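Local coordinates for b11L5F_LGL (Synthetic construct, PDB 6CZG), which is a redesigned de novo beta-barrel, probably made to bind a small, possibly fluorogenic, ligand in its interior, at residues P12-V17 / Q30-P35; T65-D70 / L87-P92. One frame throughout, in Å; residues are numbered along the deposited sequence.

Contacts 1 and 2 each pair the two strands of a beta hairpin in the same closed eight-stranded antiparallel barrel, strands 13-20 and 26-37 in the first, 68-75 and 81-91 in the second, with centres about 14 Å apart. The centre of contact 1 is about 8 Å from the centre of the chain, that of contact 2 about 12 Å, and contact 1 buries more surface, 518 against 273 Å². Both are partly buried, and each turns apolar side chains inward and polar ones to its outer face. Contact 1 has four backbone hydrogen bonds and two between side chains; contact 2 has three, all backbone. The two meet in the interior, where Phe33 CZ lies 3.9 Å from Leu87 CD1.

Contact 1. Residues P12-V17 / Q30-P35; sequences PGTWQV and QMHFQP
Phe33 meets Trp15 on the inward face of this strand pair: Phe33 CD1 lies 3.5 Å from Trp15 CD1. The five-membered ring of Trp15 and the phenyl ring have nearly perpendicular planes (86°), with the contact made obliquely. Trp15 NE1 donates to the carbonyl of Leu11, which restrains the rotation of the indole, and Phe95 meets it edge-to-face. Beside them the extended Met31 runs past one methyl of Val17, with CB, CG and SD all 3.7 Å from Val17 CG2. Strands 13-20 and 26-37 form an antiparallel beta hairpin of the barrel; Gly13-Phe33 and Trp15-Met31 are its hydrogen-bonded pairs here, each with two N-H...O bonds of 2.9 Å between backbone N and O. Gly13 has a positive phi, a backbone shape that suits glycine. The other face is polar. Gln30, bent at chi2 (77°), brings its OE1 to Gln16 NE2 at 3.0 Å; NE2 lies in the carbonyl plane of Gln30, on a lone pair of OE1, while that oxygen is somewhat out of the Gln16 amide plane, the two amides being 49° apart. Thr14 OG1 lies in the plane of the His32 ring, hydrogen-bonded at its edge to His32 ND1 at 2.7 Å.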
ATOM      1  N   PRO A  12      -1.656 -10.388   4.410  1.00 25.30           N
ATOM      2  CA  PRO A  12      -1.782 -11.177   3.174  1.00 25.01           C
ATOM      3  C   PRO A  12      -3.200 -11.184   2.618  1.00 25.64           C
ATOM      4  O   PRO A  12      -4.175 -11.368   3.350  1.00 24.29           O
ATOM      5  CB  PRO A  12      -1.348 -12.580   3.610  1.00 25.50           C
ATOM      6  CG  PRO A  12      -0.403 -12.341   4.709  1.00 27.11           C
ATOM      7  CD  PRO A  12      -0.950 -11.159   5.453  1.00 24.06           C
ATOM      8  N   GLY A  13      -3.309 -10.983   1.301  1.00 24.58           N
ATOM      9  CA  GLY A  13      -4.590 -10.972   0.630  1.00 24.48           C
ATOM     10  C   GLY A  13      -4.787  -9.695  -0.159  1.00 22.81           C
ATOM     11  O   GLY A  13      -3.831  -8.970  -0.457  1.00 19.69           O
ATOM     12  N   THR A  14      -6.044  -9.419  -0.499  1.00 26.15           N
ATOM     13  CA  THR A  14      -6.410  -8.301  -1.360  1.00 25.13           C
ATOM     14  C   THR A  14      -7.147  -7.229  -0.566  1.00 24.23           C
ATOM     15  O   THR A  14      -8.016  -7.537   0.260  1.00 23.11           O
ATOM     16  CB  THR A  14      -7.276  -8.783  -2.530  1.00 25.94           C
ATOM     17  OG1 THR A  14      -6.493  -9.624  -3.386  1.00 23.99           O
ATOM     18  CG2 THR A  14      -7.810  -7.608  -3.339  1.00 22.09           C
ATOM     19  N   TRP A  15      -6.805  -5.968  -0.833  1.00 23.09           N
ATOM     20  CA  TRP A  15      -7.392  -4.826  -0.146  1.00 19.46           C
ATOM     21  C   TRP A  15      -7.860  -3.797  -1.165  1.00 22.88           C
ATOM     22  O   TRP A  15      -7.126  -3.469  -2.104  1.00 24.83           O
ATOM     23  CB  TRP A  15      -6.384  -4.183   0.816  1.00 20.17           C
ATOM     24  CG  TRP A  15      -5.843  -5.128   1.842  1.00 21.06           C
ATOM     25  CD1 TRP A  15      -4.881  -6.078   1.656  1.00 19.81           C
ATOM     26  CD2 TRP A  15      -6.225  -5.209   3.219  1.00 19.64           C
ATOM     27  NE1 TRP A  15      -4.646  -6.749   2.831  1.00 21.37           N
ATOM     28  CE2 TRP A  15      -5.457  -6.234   3.807  1.00 24.85           C
ATOM     29  CE3 TRP A  15      -7.143  -4.515   4.013  1.00 20.70           C
ATOM     30  CZ2 TRP A  15      -5.581  -6.582   5.149  1.00 20.46           C
ATOM     31  CZ3 TRP A  15      -7.265  -4.863   5.347  1.00 18.56           C
ATOM     32  CH2 TRP A  15      -6.488  -5.889   5.901  1.00 17.46           C
ATOM     33  N   GLN A  16      -9.081  -3.299  -0.979  1.00 17.16           N
ATOM     34  CA  GLN A  16      -9.578  -2.152  -1.729  1.00 22.86           C
ATOM     35  C   GLN A  16      -9.001  -0.878  -1.122  1.00 18.54           C
ATOM     36  O   GLN A  16      -9.248  -0.575   0.050  1.00 22.49           O
ATOM     37  CB  GLN A  16     -11.107  -2.123  -1.704  1.00 21.74           C
ATOM     38  CG  GLN A  16     -11.739  -0.970  -2.477  1.00 25.60           C
ATOM     39  CD  GLN A  16     -11.373  -0.961  -3.951  1.00 30.36           C
ATOM     40  OE1 GLN A  16     -11.208   0.101  -4.552  1.00 25.63           O
ATOM     41  NE2 GLN A  16     -11.258  -2.146  -4.543  1.00 21.04           N
ATOM     42  N   VAL A  17      -8.236  -0.133  -1.917  1.00 23.05           N
ATOM     43  CA  VAL A  17      -7.447   0.994  -1.433  1.00 26.51           C
ATOM     44  C   VAL A  17      -8.025   2.282  -2.001  1.00 25.73           C
ATOM     45  O   VAL A  17      -8.281   2.377  -3.211  1.00 27.39           O
ATOM     46  CB  VAL A  17      -5.967   0.846  -1.822  1.00 25.67           C
ATOM     47  CG1 VAL A  17      -5.175   2.073  -1.391  1.00 25.14           C
ATOM     48  CG2 VAL A  17      -5.388  -0.426  -1.229  1.00 26.16           C
ATOM     49  N   GLN A  30      -6.616  -1.704  -6.003  1.00 19.70           N
ATOM     50  CA  GLN A  30      -6.402  -2.885  -5.181  1.00 26.21           C
ATOM     51  C   GLN A  30      -4.930  -3.014  -4.824  1.00 25.75           C
ATOM     52  O   GLN A  30      -4.049  -2.604  -5.585  1.00 20.00           O
ATOM     53  CB  GLN A  30      -6.868  -4.161  -5.893  1.00 22.44           C
ATOM     54  CG  GLN A  30      -8.368  -4.244  -6.118  1.00 27.84           C
ATOM     55  CD  GLN A  30      -8.838  -3.380  -7.272  1.00 28.75           C
ATOM     56  OE1 GLN A  30      -9.797  -2.620  -7.141  1.00 31.20           O
ATOM     57  NE2 GLN A  30      -8.164  -3.494  -8.411  1.00 27.57           N
ATOM     58  N   MET A  31      -4.676  -3.601  -3.655  1.00 22.56           N
ATOM     59  CA  MET A  31      -3.329  -3.913  -3.200  1.00 23.18           C
ATOM     60  C   MET A  31      -3.296  -5.357  -2.721  1.00 21.60           C
ATOM     61  O   MET A  31      -4.103  -5.749  -1.871  1.00 22.77           O
ATOM     62  CB  MET A  31      -2.887  -2.964  -2.082  1.00 20.56           C
ATOM     63  CG  MET A  31      -2.166  -1.725  -2.583  1.00 21.65           C
ATOM     64  SD  MET A  31      -1.660  -0.614  -1.257  1.00 27.68           S
ATOM     65  CE  MET A  31      -1.203   0.842  -2.194  1.00 35.60           C
ATOM     66  N   HIS A  32      -2.370  -6.140  -3.266  1.00 20.10           N
ATOM     67  CA  HIS A  32      -2.236  -7.555  -2.945  1.00 23.48           C
ATOM     68  C   HIS A  32      -0.939  -7.791  -2.183  1.00 24.44           C
ATOM     69  O   HIS A  32       0.129  -7.347  -2.617  1.00 21.11           O
ATOM     70  CB  HIS A  32      -2.265  -8.408  -4.215  1.00 23.61           C
ATOM     71  CG  HIS A  32      -3.346  -8.025  -5.176  1.00 25.53           C
ATOM     72  ND1 HIS A  32      -4.681  -8.270  -4.931  1.00 25.34           N
ATOM     73  CD2 HIS A  32      -3.292  -7.414  -6.383  1.00 25.45           C
ATOM     74  CE1 HIS A  32      -5.402  -7.826  -5.945  1.00 24.01           C
ATOM     75  NE2 HIS A  32      -4.583  -7.303  -6.840  1.00 29.93           N
ATOM     76  N   PHE A  33      -1.037  -8.489  -1.054  1.00 22.15           N
ATOM     77  CA  PHE A  33       0.110  -8.789  -0.207  1.00 18.82           C
ATOM     78  C   PHE A  33       0.324 -10.294  -0.151  1.00 23.92           C
ATOM     79  O   PHE A  33      -0.608 -11.049   0.156  1.00 18.43           O
ATOM     80  CB  PHE A  33      -0.085  -8.232   1.206  1.00 17.25           C
ATOM     81  CG  PHE A  33      -0.214  -6.736   1.257  1.00 18.42           C
ATOM     82  CD1 PHE A  33      -1.441  -6.126   1.061  1.00 19.60           C
ATOM     83  CD2 PHE A  33       0.893  -5.942   1.506  1.00 19.88           C
ATOM     84  CE1 PHE A  33      -1.563  -4.748   1.108  1.00 21.70           C
ATOM     85  CE2 PHE A  33       0.777  -4.564   1.556  1.00 17.45           C
ATOM     86  CZ  PHE A  33      -0.452  -3.968   1.356  1.00 17.73           C
ATOM     87  N   GLN A  34       1.553 -10.722  -0.445  1.00 20.77           N
ATOM     88  CA  GLN A  34       1.982 -12.108  -0.372  1.00 24.55           C
ATOM     89  C   GLN A  34       3.195 -12.239   0.540  1.00 22.26           C
ATOM     90  O   GLN A  34       4.119 -11.421   0.458  1.00 20.63           O
ATOM     91  CB  GLN A  34       2.327 -12.655  -1.766  1.00 24.47           C
ATOM     92  CG  GLN A  34       1.239 -13.524  -2.378  1.00 25.62           C
ATOM     93  N   PRO A  35       3.220 -13.239   1.417  1.00 21.18           N
ATOM     94  CA  PRO A  35       4.354 -13.385   2.341  1.00 21.47           C
ATOM     95  C   PRO A  35       5.658 -13.651   1.601  1.00 20.93           C
ATOM     96  O   PRO A  35       5.737 -14.526   0.737  1.00 24.33           O
ATOM     97  CB  PRO A  35       3.949 -14.577   3.216  1.00 20.10           C
ATOM     98  CG  PRO A  35       2.462 -14.677   3.073  1.00 28.25           C
ATOM     99  CD  PRO A  35       2.167 -14.236   1.673  1.00 20.38           C
TER

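Contact 2. Residues T65-D70 / L87-P92; sequences TPDTMD and LTLDSP
Strands 68-75 and 81-91 form a beta hairpin of the barrel, and this contact is the end of the pair remote from its connecting loop, where a type I turn from Thr65 to Thr68 leads in from strand 54-65. Met69 and Leu87 are an antiparallel hydrogen-bonded pair: Met69 N reaches Leu87 O, and Leu87 N reaches Met69 O, both at 2.9 Å. Their side chains share the inward face, CB to CB at 4.3 Å, before the methionine bends away toward Ala7 and Ala8 of helix 6-10. Two residues away, beyond the Thr68-Thr88 pair, Leu89 N donates to Asp67 O at 2.7 Å, nearly straight at the hydrogen (169°). With chi1 at 169°, CG of Leu89 turned away from the backbone N, the branch CD2 is carried to within 3.4 Å of Asp67 OD1. On the outer face Thr68 and Thr88 lie side by side, Thr68 CG2 being 4.1 Å from Thr88 OG1. The carboxylate of Asp67 thus borders a methyl group across the contact, and its charge is met instead by a salt bridge to Arg6 NE, which would tie the turn electrostatically to helix 6-10.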
ATOM      1  N   THR A  65       6.570  -1.740  13.566  1.00 28.11           N
ATOM      2  CA  THR A  65       6.149  -2.036  14.925  1.00 26.37           C
ATOM      3  C   THR A  65       5.105  -3.133  14.837  1.00 28.65           C
ATOM      4  O   THR A  65       4.622  -3.448  13.744  1.00 28.13           O
ATOM      5  CB  THR A  65       5.574  -0.788  15.622  1.00 24.84           C
ATOM      6  OG1 THR A  65       4.326  -0.432  15.020  1.00 26.52           O
ATOM      7  CG2 THR A  65       6.540   0.386  15.529  1.00 21.65           C
ATOM      8  N   PRO A  66       4.741  -3.764  15.979  1.00 26.03           N
ATOM      9  CA  PRO A  66       3.724  -4.827  15.947  1.00 25.65           C
ATOM     10  C   PRO A  66       2.511  -4.531  15.075  1.00 25.44           C
ATOM     11  O   PRO A  66       1.950  -5.450  14.470  1.00 30.91           O
ATOM     12  CB  PRO A  66       3.329  -4.954  17.421  1.00 25.59           C
ATOM     13  CG  PRO A  66       4.604  -4.685  18.142  1.00 31.05           C
ATOM     14  CD  PRO A  66       5.371  -3.672  17.311  1.00 30.34           C
ATOM     15  N   ASP A  67       2.101  -3.265  14.988  1.00 21.39           N
ATOM     16  CA  ASP A  67       0.935  -2.894  14.197  1.00 25.71           C
ATOM     17  C   ASP A  67       1.247  -1.934  13.054  1.00 26.02           C
ATOM     18  O   ASP A  67       0.311  -1.416  12.432  1.00 23.98           O
ATOM     19  CB  ASP A  67      -0.143  -2.281  15.099  1.00 28.70           C
ATOM     20  CG  ASP A  67      -0.583  -3.220  16.203  1.00 34.99           C
ATOM     21  OD1 ASP A  67      -0.634  -4.445  15.961  1.00 35.82           O
ATOM     22  OD2 ASP A  67      -0.886  -2.732  17.313  1.00 41.84           O
ATOM     23  N   THR A  68       2.521  -1.676  12.749  1.00 23.25           N
ATOM     24  CA  THR A  68       2.869  -0.772  11.660  1.00 22.59           C
ATOM     25  C   THR A  68       3.939  -1.388  10.771  1.00 27.72           C
ATOM     26  O   THR A  68       4.828  -2.108  11.240  1.00 25.30           O
ATOM     27  CB  THR A  68       3.368   0.595  12.162  1.00 21.80           C
ATOM     28  OG1 THR A  68       4.620   0.433  12.837  1.00 21.76           O
ATOM     29  CG2 THR A  68       2.355   1.238  13.103  1.00 22.90           C
ATOM     30  N   MET A  69       3.847  -1.079   9.477  1.00 20.06           N
ATOM     31  CA  MET A  69       4.779  -1.555   8.467  1.00 21.03           C
ATOM     32  C   MET A  69       5.332  -0.379   7.674  1.00 22.47           C
ATOM     33  O   MET A  69       4.672   0.653   7.521  1.00 21.77           O
ATOM     34  CB  MET A  69       4.112  -2.541   7.493  1.00 20.92           C
ATOM     35  CG  MET A  69       3.245  -3.598   8.151  1.00 21.36           C
ATOM     36  SD  MET A  69       4.144  -5.124   8.478  1.00 33.46           S
ATOM     37  CE  MET A  69       4.694  -5.553   6.830  1.00 23.95           C
ATOM     38  N   ASP A  70       6.552  -0.546   7.170  1.00 19.36           N
ATOM     39  CA  ASP A  70       7.140   0.397   6.229  1.00 24.13           C
ATOM     40  C   ASP A  70       6.720   0.020   4.814  1.00 23.64           C
ATOM     41  O   ASP A  70       6.583  -1.163   4.494  1.00 24.48           O
ATOM     42  CB  ASP A  70       8.665   0.405   6.345  1.00 26.25           C
ATOM     43  CG  ASP A  70       9.172   1.460   7.306  1.00 29.73           C
ATOM     44  OD1 ASP A  70       8.656   2.598   7.268  1.00 34.37           O
ATOM     45  N   LEU A  87       2.083   1.776   6.857  1.00 20.08           N
ATOM     46  CA  LEU A  87       0.777   1.149   7.013  1.00 21.20           C
ATOM     47  C   LEU A  87       0.508   0.919   8.492  1.00 22.75           C
ATOM     48  O   LEU A  87       1.340   0.339   9.197  1.00 19.39           O
ATOM     49  CB  LEU A  87       0.703  -0.175   6.250  1.00 22.70           C
ATOM     50  CG  LEU A  87       0.420  -0.090   4.749  1.00 23.77           C
ATOM     51  CD1 LEU A  87       0.648  -1.437   4.079  1.00 26.81           C
ATOM     52  CD2 LEU A  87      -0.991   0.412   4.493  1.00 24.32           C
ATOM     53  N   THR A  88      -0.651   1.373   8.960  1.00 20.37           N
ATOM     54  CA  THR A  88      -1.030   1.265  10.363  1.00 21.74           C
ATOM     55  C   THR A  88      -2.227   0.334  10.484  1.00 23.37           C
ATOM     56  O   THR A  88      -3.255   0.552   9.835  1.00 20.02           O
ATOM     57  CB  THR A  88      -1.359   2.636  10.954  1.00 19.67           C
ATOM     58  OG1 THR A  88      -0.224   3.499  10.821  1.00 19.87           O
ATOM     59  CG2 THR A  88      -1.727   2.507  12.425  1.00 20.02           C
ATOM     60  N   LEU A  89      -2.089  -0.699  11.311  1.00 22.97           N
ATOM     61  CA  LEU A  89      -3.190  -1.619  11.571  1.00 22.71           C
ATOM     62  C   LEU A  89      -4.247  -0.914  12.411  1.00 24.96           C
ATOM     63  O   LEU A  89      -3.996  -0.552  13.565  1.00 30.51           O
ATOM     64  CB  LEU A  89      -2.678  -2.872  12.276  1.00 25.19           C
ATOM     65  CG  LEU A  89      -3.750  -3.808  12.842  1.00 30.52           C
ATOM     66  CD1 LEU A  89      -4.550  -4.450  11.722  1.00 26.12           C
ATOM     67  CD2 LEU A  89      -3.124  -4.871  13.734  1.00 31.89           C
ATOM     68  N   ASP A  90      -5.429  -0.717  11.834  1.00 28.79           N
ATOM     69  CA  ASP A  90      -6.576  -0.179  12.556  1.00 26.43           C
ATOM     70  C   ASP A  90      -7.528  -1.273  13.014  1.00 28.92           C
ATOM     71  O   ASP A  90      -8.039  -1.219  14.137  1.00 30.03           O
ATOM     72  CB  ASP A  90      -7.333   0.824  11.680  1.00 28.08           C
ATOM     73  CG  ASP A  90      -8.128   1.825  12.495  1.00 35.76           C
ATOM     74  OD1 ASP A  90      -7.688   2.988  12.608  1.00 44.22           O
ATOM     75  OD2 ASP A  90      -9.194   1.447  13.026  1.00 41.01           O
ATOM     76  N   SER A  91      -7.769  -2.265  12.163  1.00 28.14           N
ATOM     77  CA  SER A  91      -8.564  -3.433  12.508  1.00 26.14           C
ATOM     78  C   SER A  91      -8.179  -4.555  11.557  1.00 26.64           C
ATOM     79  O   SER A  91      -7.585  -4.298  10.502  1.00 25.84           O
ATOM     80  CB  SER A  91     -10.069  -3.130  12.416  1.00 28.10           C
ATOM     81  OG  SER A  91     -10.548  -3.312  11.096  1.00 25.49           O
ATOM     82  N   PRO A  92      -8.489  -5.810  11.900  1.00 26.63           N
ATOM     83  CA  PRO A  92      -8.184  -6.919  10.981  1.00 22.81           C
ATOM     84  C   PRO A  92      -8.791  -6.765   9.592  1.00 20.95           C
ATOM     85  O   PRO A  92      -8.407  -7.518   8.688  1.00 24.64           O
ATOM     86  CB  PRO A  92      -8.760  -8.142  11.706  1.00 26.85           C
ATOM     87  CG  PRO A  92      -8.674  -7.778  13.147  1.00 24.99           C
ATOM     88  CD  PRO A  92      -8.936  -6.297  13.218  1.00 26.27           C
TER